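Local coordinates for DUF72 domain-containing protein (Thermotoga maritima, PDB 1VPQ), which is of unknown function but belongs to the DUF72 family, whose members are grouped with the TIM-barrel proteins, at residues A[136-141]-A[167-172]. Sequence-based numbering, arbitrary orientation.
Sequences KNVEYL and YEFLRN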
# COMPACT_ATOMS: atom_id res chain seq x y z
N LYS A 136 -8.37 -19.47 -13.63
CA LYS A 136 -8.89 -18.28 -14.33
C LYS A 136 -8.41 -16.94 -13.72
O LYS A 136 -8.15 -15.97 -14.45
CB LYS A 136 -10.42 -18.32 -14.39
N ASN A 137 -8.30 -16.90 -12.39
CA ASN A 137 -7.81 -15.72 -11.69
C ASN A 137 -6.31 -15.50 -11.84
O ASN A 137 -5.85 -14.37 -11.84
CB ASN A 137 -8.19 -15.79 -10.21
CG ASN A 137 -9.64 -15.44 -9.97
OD1 ASN A 137 -10.31 -14.88 -10.84
ND2 ASN A 137 -10.13 -15.76 -8.78
N VAL A 138 -5.55 -16.59 -11.96
CA VAL A 138 -4.13 -16.50 -12.32
C VAL A 138 -4.00 -16.00 -13.76
O VAL A 138 -3.15 -15.16 -14.06
CB VAL A 138 -3.40 -17.84 -12.19
CG1 VAL A 138 -1.97 -17.74 -12.74
CG2 VAL A 138 -3.37 -18.29 -10.74
N GLU A 139 -4.84 -16.53 -14.65
CA GLU A 139 -4.90 -16.03 -16.02
C GLU A 139 -5.17 -14.53 -15.99
O GLU A 139 -4.55 -13.77 -16.74
CB GLU A 139 -5.97 -16.76 -16.84
CG GLU A 139 -5.93 -16.42 -18.32
CD GLU A 139 -6.88 -17.26 -19.17
OE1 GLU A 139 -7.72 -18.00 -18.61
OE2 GLU A 139 -6.78 -17.17 -20.42
N TYR A 140 -6.08 -14.10 -15.11
CA TYR A 140 -6.39 -12.68 -14.98
C TYR A 140 -5.16 -11.86 -14.57
O TYR A 140 -4.95 -10.76 -15.08
CB TYR A 140 -7.55 -12.44 -14.00
CG TYR A 140 -7.90 -10.99 -13.87
CD1 TYR A 140 -8.78 -10.40 -14.76
CD2 TYR A 140 -7.31 -10.19 -12.89
CE1 TYR A 140 -9.09 -9.05 -14.67
CE2 TYR A 140 -7.62 -8.84 -12.79
CZ TYR A 140 -8.51 -8.27 -13.68
OH TYR A 140 -8.83 -6.93 -13.60
N LEU A 141 -4.36 -12.40 -13.66
CA LEU A 141 -3.14 -11.73 -13.23
C LEU A 141 -2.14 -11.60 -14.39
O LEU A 141 -1.41 -10.61 -14.48
CB LEU A 141 -2.49 -12.45 -12.03
CG LEU A 141 -3.19 -12.38 -10.65
CD1 LEU A 141 -2.44 -13.21 -9.62
CD2 LEU A 141 -3.37 -10.96 -10.15
N TYR A 167 3.83 -17.84 -5.74
CA TYR A 167 5.12 -17.16 -5.68
C TYR A 167 5.95 -17.41 -6.94
O TYR A 167 6.65 -16.52 -7.40
CB TYR A 167 5.90 -17.59 -4.43
CG TYR A 167 5.16 -17.22 -3.19
CD1 TYR A 167 5.28 -15.94 -2.65
CD2 TYR A 167 4.28 -18.11 -2.60
CE1 TYR A 167 4.57 -15.57 -1.53
CE2 TYR A 167 3.55 -17.75 -1.47
CZ TYR A 167 3.71 -16.48 -0.94
OH TYR A 167 3.00 -16.11 0.18
N GLU A 168 5.86 -18.62 -7.48
CA GLU A 168 6.47 -18.95 -8.77
C GLU A 168 5.88 -18.09 -9.88
O GLU A 168 6.61 -17.61 -10.75
CB GLU A 168 6.29 -20.44 -9.09
CG GLU A 168 7.09 -21.35 -8.16
CD GLU A 168 7.06 -22.83 -8.54
OE1 GLU A 168 6.03 -23.29 -9.09
OE2 GLU A 168 8.06 -23.54 -8.29
N PHE A 169 4.57 -17.90 -9.86
CA PHE A 169 3.93 -17.04 -10.85
C PHE A 169 4.45 -15.60 -10.76
O PHE A 169 4.85 -15.01 -11.76
CB PHE A 169 2.40 -17.06 -10.71
CG PHE A 169 1.72 -16.08 -11.63
CD1 PHE A 169 1.49 -16.40 -12.97
CD2 PHE A 169 1.36 -14.82 -11.18
CE1 PHE A 169 0.88 -15.47 -13.82
CE2 PHE A 169 0.76 -13.90 -12.02
CZ PHE A 169 0.52 -14.23 -13.34
N LEU A 170 4.43 -15.04 -9.55
CA LEU A 170 4.88 -13.67 -9.34
C LEU A 170 6.32 -13.50 -9.83
O LEU A 170 6.59 -12.61 -10.61
CB LEU A 170 4.75 -13.28 -7.87
CG LEU A 170 3.34 -13.24 -7.27
CD1 LEU A 170 3.39 -12.93 -5.80
CD2 LEU A 170 2.44 -12.24 -7.97
N ARG A 171 7.22 -14.36 -9.36
CA ARG A 171 8.61 -14.41 -9.84
C ARG A 171 8.80 -14.53 -11.35
O ARG A 171 9.75 -13.96 -11.93
CB ARG A 171 9.36 -15.58 -9.19
CG ARG A 171 9.97 -15.28 -7.84
CD ARG A 171 10.76 -16.47 -7.32
NE ARG A 171 10.00 -17.25 -6.34
CZ ARG A 171 10.01 -17.04 -5.02
NH1 ARG A 171 10.76 -16.08 -4.47
NH2 ARG A 171 9.27 -17.82 -4.23
N ASN A 172 7.94 -15.31 -12.00
CA ASN A 172 8.08 -15.50 -13.45
C ASN A 172 7.62 -14.27 -14.22
O ASN A 172 7.99 -14.10 -15.38
CB ASN A 172 7.31 -16.73 -13.92
CG ASN A 172 8.09 -18.02 -13.73
OD1 ASN A 172 9.31 -18.06 -13.90
ND2 ASN A 172 7.39 -19.08 -13.40
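Phe169 reaches from helix 164-173 across to helix 135-147, and its ring meets Val138 and Leu141, one helical turn apart. The CB bond of Phe169 points toward helix 135-147, and CG anti to the backbone N (chi1 174°) carries the ring across much of the gap, the CA atoms of Val138 and Phe169 being 8.2 Å apart. Val138 touches with one branch: CG1, also anti to its own N, lies over a ring face in a CH-pi contact, 4.0 Å from the Phe169 ring centroid and 26° off the normal. The methyl is displaced toward the rim, so its nearest ring atom is CD1, with Val138 CG1 to Phe169 CD1 at 3.7 Å. Leu141 meets the far end of the ring obliquely through its first side-chain carbon, Leu141 CB lying 3.6 Å from Phe169 CE2, while Leu141 CD1 makes a looser approach to the same ring atom. No hydrogen bond joins the two segments; the contact is apolar and modest, burying 161 Å² in total. With the ring cut back to an alanine methyl, Val138 CG1 and Leu141 CB would probably lose their shared partner, opening a gap between the helices. The ring of His173 also meets that of Phe169, and Leu141 touches Phe127, in the loop that follows strand 120-126. The two helices follow strands 120-126 and 152-155, neighbours in the parallel sheet, and precede strands 152-155 and 176-181. The contact thus joins consecutive helices of the outer layer in the repeated beta-alpha-beta arrangement of a TIM-barrel-like fold.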